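Local coordinates for protein GlcNAc Inducible Gene 2, GIG2 (Candida albicans, PDB 6AKZ) that binds an iron(III) ion and is probably an oxygenase of the cupin-like DUF1479 family, at residues A[36-50]-A[277-291]. Residues are numbered along the deposited sequence; the frame is centred on the assembly and turned at random.
Sequences TASWKRLLVEINKEF and SLKLSMAYIMLRPFF
Knobs-into-holes packing joins two helices that run roughly antiparallel, at 136°, with Leu280 and Tyr284 of 277-291 as the knobs entering 36-50. Leu280 settles among Leu42, Ile46, Glu49 and Phe50; its CD2 presses tightly on Leu42 CD1, 3.5 Å away, while its CD1 lies against the Glu49 carboxylate. Tyr284 fills the next hole: Leu43 CD2 meets its ring edge, and Ile46 CD1 lies 3.7 Å from Tyr284 CD1. Trp39 has CG anti to its backbone N (chi1 173°), which carries the indole across to Phe291. Their rings form an offset stack, the five-membered ring and the phenyl having centroids 4.2 Å apart and planes at 15°. Phe291 CB also sits over the six-membered ring of Trp39, 3.5 Å from its centroid, as a CH-pi contact, and Leu43 CG lies at the opposite indole face. The Tyr284 ring, nearly parallel to the six-membered ring of Trp39 but slid aside, completes the aromatic cluster. At the other end Ser277 OG approaches Glu49 OE2, though their modelled separation of 2.3 Å is too short to be trusted in detail, and this hydroxyl lies at the Phe50 ring edge. Tyr284 is buried, and its OH is hydrogen-bonded to His330 ND1. Helix 32-56 is thus packed on helix 278-287, whose Met286 and Leu287 touch helix 211-214 and whose Met282 meets helix 199-202.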
loop_
_atom_site.group_PDB
_atom_site.type_symbol
_atom_site.label_atom_id
_atom_site.label_comp_id
_atom_site.label_asym_id
_atom_site.label_seq_id
_atom_site.Cartn_x
_atom_site.Cartn_y
_atom_site.Cartn_z
ATOM N N THR A 36 -6.933 8.324 26.585
ATOM C CA THR A 36 -6.371 9.618 26.909
ATOM C C THR A 36 -4.945 9.556 27.455
ATOM O O THR A 36 -4.117 10.300 26.965
ATOM C CB THR A 36 -7.298 10.338 27.904
ATOM O OG1 THR A 36 -8.604 10.385 27.323
ATOM C CG2 THR A 36 -6.780 11.769 28.172
ATOM N N ALA A 37 -4.631 8.697 28.420
ATOM C CA ALA A 37 -3.265 8.620 28.884
ATOM C C ALA A 37 -2.328 8.217 27.761
ATOM O O ALA A 37 -1.223 8.767 27.667
ATOM C CB ALA A 37 -3.101 7.670 30.028
ATOM N N SER A 38 -2.819 7.306 26.912
ATOM C CA SER A 38 -1.997 6.724 25.832
ATOM C C SER A 38 -1.657 7.802 24.767
ATOM O O SER A 38 -0.569 7.752 24.177
ATOM C CB SER A 38 -2.705 5.516 25.199
ATOM O OG SER A 38 -3.698 5.894 24.252
ATOM N N TRP A 39 -2.609 8.690 24.498
ATOM C CA TRP A 39 -2.446 9.823 23.598
ATOM C C TRP A 39 -1.388 10.795 24.069
ATOM O O TRP A 39 -0.570 11.292 23.288
ATOM C CB TRP A 39 -3.756 10.580 23.425
ATOM C CG TRP A 39 -3.605 11.897 22.603
ATOM C CD1 TRP A 39 -3.463 13.180 23.093
ATOM C CD2 TRP A 39 -3.564 12.024 21.160
ATOM N NE1 TRP A 39 -3.381 14.085 22.046
ATOM C CE2 TRP A 39 -3.413 13.398 20.855
ATOM C CE3 TRP A 39 -3.604 11.108 20.101
ATOM C CZ2 TRP A 39 -3.346 13.870 19.541
ATOM C CZ3 TRP A 39 -3.581 11.607 18.797
ATOM C CH2 TRP A 39 -3.437 12.953 18.525
ATOM N N LYS A 40 -1.364 11.039 25.384
ATOM C CA LYS A 40 -0.304 11.836 25.962
ATOM C C LYS A 40 1.101 11.186 25.878
ATOM O O LYS A 40 2.059 11.849 25.498
ATOM C CB LYS A 40 -0.709 12.133 27.392
ATOM C CG LYS A 40 -1.878 13.093 27.393
ATOM C CD LYS A 40 -2.405 13.283 28.796
ATOM C CE LYS A 40 -3.662 14.111 28.713
ATOM N NZ LYS A 40 -4.165 14.189 30.127
ATOM N N ARG A 41 1.217 9.925 26.230
ATOM C CA ARG A 41 2.465 9.139 26.018
ATOM C C ARG A 41 2.916 9.199 24.510
ATOM O O ARG A 41 4.106 9.312 24.212
ATOM C CB ARG A 41 2.311 7.679 26.357
ATOM C CG ARG A 41 1.904 7.365 27.793
ATOM C CD ARG A 41 2.255 5.914 28.160
ATOM N NE ARG A 41 1.524 4.947 27.325
ATOM C CZ ARG A 41 0.315 4.479 27.575
ATOM N NH1 ARG A 41 -0.365 4.884 28.669
ATOM N NH2 ARG A 41 -0.228 3.604 26.737
ATOM N N LEU A 42 1.957 9.065 23.621
ATOM C CA LEU A 42 2.213 9.045 22.192
ATOM C C LEU A 42 2.897 10.346 21.698
ATOM O O LEU A 42 3.917 10.295 21.007
ATOM C CB LEU A 42 0.939 8.799 21.406
ATOM C CG LEU A 42 1.072 8.896 19.882
ATOM C CD1 LEU A 42 2.011 7.774 19.372
ATOM C CD2 LEU A 42 -0.262 8.790 19.231
ATOM N N LEU A 43 2.321 11.484 22.067
ATOM C CA LEU A 43 2.867 12.744 21.701
ATOM C C LEU A 43 4.260 12.981 22.216
ATOM O O LEU A 43 5.098 13.511 21.465
ATOM C CB LEU A 43 1.924 13.876 22.115
ATOM C CG LEU A 43 0.580 14.017 21.433
ATOM C CD1 LEU A 43 -0.073 15.311 21.896
ATOM C CD2 LEU A 43 0.592 13.977 19.902
ATOM N N VAL A 44 4.559 12.485 23.410
ATOM C CA VAL A 44 5.865 12.637 23.975
ATOM C C VAL A 44 6.849 11.833 23.101
ATOM O O VAL A 44 7.816 12.384 22.657
ATOM C CB VAL A 44 5.900 12.181 25.445
ATOM C CG1 VAL A 44 7.339 12.063 25.945
ATOM C CG2 VAL A 44 5.046 13.138 26.299
ATOM N N GLU A 45 6.483 10.590 22.763
ATOM C CA GLU A 45 7.321 9.700 21.908
ATOM C C GLU A 45 7.473 10.273 20.502
ATOM O O GLU A 45 8.589 10.170 19.922
ATOM C CB GLU A 45 6.797 8.268 21.791
ATOM C CG GLU A 45 6.897 7.484 23.098
ATOM C CD GLU A 45 8.267 7.620 23.754
ATOM O OE1 GLU A 45 9.251 7.140 23.131
ATOM O OE2 GLU A 45 8.374 8.291 24.820
ATOM N N ILE A 46 6.381 10.795 19.949
ATOM C CA ILE A 46 6.436 11.411 18.629
ATOM C C ILE A 46 7.492 12.548 18.614
ATOM O O ILE A 46 8.356 12.608 17.708
ATOM C CB ILE A 46 5.074 11.865 18.134
ATOM C CG1 ILE A 46 4.304 10.649 17.600
ATOM C CG2 ILE A 46 5.149 12.953 17.113
ATOM C CD1 ILE A 46 2.896 10.971 17.048
ATOM N N ASN A 47 7.474 13.411 19.628
ATOM C CA ASN A 47 8.392 14.553 19.590
ATOM C C ASN A 47 9.849 14.113 19.663
ATOM O O ASN A 47 10.703 14.635 18.923
ATOM C CB ASN A 47 8.043 15.567 20.665
ATOM C CG ASN A 47 8.673 16.917 20.376
ATOM O OD1 ASN A 47 8.807 17.326 19.209
ATOM N ND2 ASN A 47 9.129 17.585 21.414
ATOM N N LYS A 48 10.128 13.104 20.460
ATOM C CA LYS A 48 11.446 12.546 20.522
ATOM C C LYS A 48 11.867 11.864 19.204
ATOM O O LYS A 48 12.930 12.189 18.657
ATOM C CB LYS A 48 11.606 11.531 21.637
ATOM C CG LYS A 48 11.615 12.083 23.046
ATOM C CD LYS A 48 11.482 10.986 24.121
ATOM C CE LYS A 48 12.290 9.718 23.858
ATOM N NZ LYS A 48 13.772 9.958 23.819
ATOM N N GLU A 49 11.006 10.995 18.658
ATOM C CA GLU A 49 11.452 10.104 17.574
ATOM C C GLU A 49 11.418 10.916 16.279
ATOM O O GLU A 49 12.310 10.738 15.438
ATOM C CB GLU A 49 10.562 8.890 17.441
ATOM C CG GLU A 49 10.924 7.999 16.239
ATOM C CD GLU A 49 10.286 6.614 16.206
ATOM O OE1 GLU A 49 10.555 5.829 17.147
ATOM O OE2 GLU A 49 9.552 6.269 15.220
ATOM N N PHE A 50 10.440 11.801 16.105
ATOM C CA PHE A 50 10.307 12.517 14.802
ATOM C C PHE A 50 11.363 13.614 14.720
ATOM O O PHE A 50 11.837 13.909 13.628
ATOM C CB PHE A 50 8.931 13.071 14.442
ATOM C CG PHE A 50 7.850 12.034 14.227
ATOM C CD1 PHE A 50 8.069 10.650 14.403
ATOM C CD2 PHE A 50 6.595 12.464 13.829
ATOM C CE1 PHE A 50 7.040 9.735 14.228
ATOM C CE2 PHE A 50 5.585 11.539 13.592
ATOM C CZ PHE A 50 5.811 10.170 13.829
ATOM N N SER A 277 8.000 5.943 10.324
ATOM C CA SER A 277 7.739 5.487 11.661
ATOM C C SER A 277 6.291 4.926 11.653
ATOM O O SER A 277 5.323 5.655 11.809
ATOM C CB SER A 277 7.859 6.663 12.653
ATOM O OG SER A 277 7.561 6.255 14.015
ATOM N N LEU A 278 6.158 3.614 11.562
ATOM C CA LEU A 278 4.867 3.040 11.210
ATOM C C LEU A 278 3.883 3.074 12.389
ATOM O O LEU A 278 2.746 3.537 12.253
ATOM C CB LEU A 278 5.088 1.613 10.636
ATOM C CG LEU A 278 3.889 0.816 10.236
ATOM C CD1 LEU A 278 3.067 1.556 9.200
ATOM C CD2 LEU A 278 4.425 -0.518 9.626
ATOM N N LYS A 279 4.314 2.542 13.534
ATOM C CA LYS A 279 3.497 2.467 14.700
ATOM C C LYS A 279 3.119 3.826 15.221
ATOM O O LYS A 279 1.928 4.035 15.516
ATOM C CB LYS A 279 4.160 1.664 15.819
ATOM C CG LYS A 279 3.293 1.331 17.012
ATOM C CD LYS A 279 4.170 0.768 18.138
ATOM C CE LYS A 279 4.566 -0.661 17.900
ATOM N NZ LYS A 279 5.553 -1.083 18.919
ATOM N N LEU A 280 4.057 4.733 15.399
ATOM C CA LEU A 280 3.692 6.062 15.902
ATOM C C LEU A 280 2.759 6.780 14.962
ATOM O O LEU A 280 1.813 7.483 15.394
ATOM C CB LEU A 280 4.940 6.904 16.176
ATOM C CG LEU A 280 5.818 6.466 17.296
ATOM C CD1 LEU A 280 6.989 7.385 17.477
ATOM C CD2 LEU A 280 5.071 6.319 18.589
ATOM N N SER A 281 3.023 6.660 13.659
ATOM C CA SER A 281 2.139 7.227 12.669
ATOM C C SER A 281 0.655 6.802 12.812
ATOM O O SER A 281 -0.243 7.634 12.821
ATOM C CB SER A 281 2.623 6.988 11.254
ATOM O OG SER A 281 3.771 7.772 10.897
ATOM N N MET A 282 0.422 5.515 12.843
ATOM C CA MET A 282 -0.925 5.029 12.910
ATOM C C MET A 282 -1.603 5.227 14.284
ATOM O O MET A 282 -2.792 5.380 14.358
ATOM C CB MET A 282 -1.033 3.579 12.425
ATOM C CG MET A 282 -0.744 3.388 10.938
ATOM S SD MET A 282 -1.688 4.478 9.866
ATOM C CE MET A 282 -3.387 4.080 10.243
ATOM N N ALA A 283 -0.839 5.245 15.342
ATOM C CA ALA A 283 -1.401 5.543 16.671
ATOM C C ALA A 283 -1.931 6.960 16.565
ATOM O O ALA A 283 -3.014 7.242 16.998
ATOM C CB ALA A 283 -0.339 5.391 17.737
ATOM N N TYR A 284 -1.191 7.866 15.974
ATOM C CA TYR A 284 -1.580 9.270 15.923
ATOM C C TYR A 284 -2.768 9.486 15.002
ATOM O O TYR A 284 -3.778 10.116 15.378
ATOM C CB TYR A 284 -0.400 10.091 15.407
ATOM C CG TYR A 284 -0.663 11.579 15.361
ATOM C CD1 TYR A 284 -0.485 12.412 16.485
ATOM C CD2 TYR A 284 -1.086 12.167 14.165
ATOM C CE1 TYR A 284 -0.727 13.794 16.386
ATOM C CE2 TYR A 284 -1.318 13.533 14.082
ATOM C CZ TYR A 284 -1.117 14.335 15.172
ATOM O OH TYR A 284 -1.360 15.697 15.014
ATOM N N ILE A 285 -2.715 8.866 13.842
ATOM C CA ILE A 285 -3.752 9.005 12.819
ATOM C C ILE A 285 -5.047 8.455 13.369
ATOM O O ILE A 285 -6.062 9.155 13.263
ATOM C CB ILE A 285 -3.372 8.344 11.493
ATOM C CG1 ILE A 285 -2.281 9.223 10.839
ATOM C CG2 ILE A 285 -4.509 8.226 10.497
ATOM C CD1 ILE A 285 -1.412 8.570 9.796
ATOM N N MET A 286 -5.017 7.223 13.869
ATOM C CA MET A 286 -6.265 6.582 14.323
ATOM C C MET A 286 -6.929 7.309 15.455
ATOM O O MET A 286 -8.132 7.284 15.547
ATOM C CB MET A 286 -6.089 5.114 14.675
ATOM C CG MET A 286 -5.676 4.269 13.458
ATOM S SD MET A 286 -6.598 4.493 11.893
ATOM C CE MET A 286 -8.266 4.072 12.395
ATOM N N LEU A 287 -6.138 7.843 16.367
ATOM C CA LEU A 287 -6.682 8.622 17.467
ATOM C C LEU A 287 -6.960 10.078 17.187
ATOM O O LEU A 287 -7.671 10.729 17.978
ATOM C CB LEU A 287 -5.769 8.522 18.694
ATOM C CG LEU A 287 -5.590 7.138 19.311
ATOM C CD1 LEU A 287 -4.627 7.133 20.462
ATOM C CD2 LEU A 287 -6.885 6.562 19.788
ATOM N N ARG A 288 -6.435 10.620 16.109
ATOM C CA ARG A 288 -6.649 12.039 15.803
ATOM C C ARG A 288 -8.135 12.554 15.776
ATOM O O ARG A 288 -8.367 13.672 16.253
ATOM C CB ARG A 288 -5.895 12.470 14.576
ATOM C CG ARG A 288 -5.822 13.975 14.368
ATOM C CD ARG A 288 -5.099 14.727 15.443
ATOM N NE ARG A 288 -4.920 16.144 15.021
ATOM C CZ ARG A 288 -4.514 17.128 15.810
ATOM N NH1 ARG A 288 -4.280 16.901 17.083
ATOM N NH2 ARG A 288 -4.324 18.351 15.278
ATOM N N PRO A 289 -9.099 11.763 15.258
ATOM C CA PRO A 289 -10.506 12.197 15.330
ATOM C C PRO A 289 -11.007 12.394 16.724
ATOM O O PRO A 289 -11.932 13.184 16.890
ATOM C CB PRO A 289 -11.281 11.105 14.569
ATOM C CG PRO A 289 -10.233 10.469 13.679
ATOM C CD PRO A 289 -8.983 10.485 14.516
ATOM N N PHE A 290 -10.397 11.743 17.714
ATOM C CA PHE A 290 -10.747 11.880 19.094
ATOM C C PHE A 290 -9.954 12.987 19.822
ATOM O O PHE A 290 -10.345 13.400 20.954
ATOM C CB PHE A 290 -10.513 10.581 19.844
ATOM C CG PHE A 290 -11.256 9.406 19.245
ATOM C CD1 PHE A 290 -10.704 8.639 18.202
ATOM C CD2 PHE A 290 -12.505 9.094 19.670
ATOM C CE1 PHE A 290 -11.406 7.613 17.638
ATOM C CE2 PHE A 290 -13.210 8.042 19.105
ATOM C CZ PHE A 290 -12.646 7.281 18.103
ATOM N N PHE A 291 -8.811 13.391 19.245
ATOM C CA PHE A 291 -7.938 14.384 19.882
ATOM C C PHE A 291 -7.491 15.415 18.895
ATOM O O PHE A 291 -6.287 15.652 18.744
ATOM C CB PHE A 291 -6.740 13.679 20.512
ATOM C CG PHE A 291 -7.101 12.688 21.580
ATOM C CD1 PHE A 291 -7.452 13.113 22.868
ATOM C CD2 PHE A 291 -7.105 11.346 21.330
ATOM C CE1 PHE A 291 -7.757 12.208 23.871
ATOM C CE2 PHE A 291 -7.400 10.424 22.329
ATOM C CZ PHE A 291 -7.753 10.857 23.611
#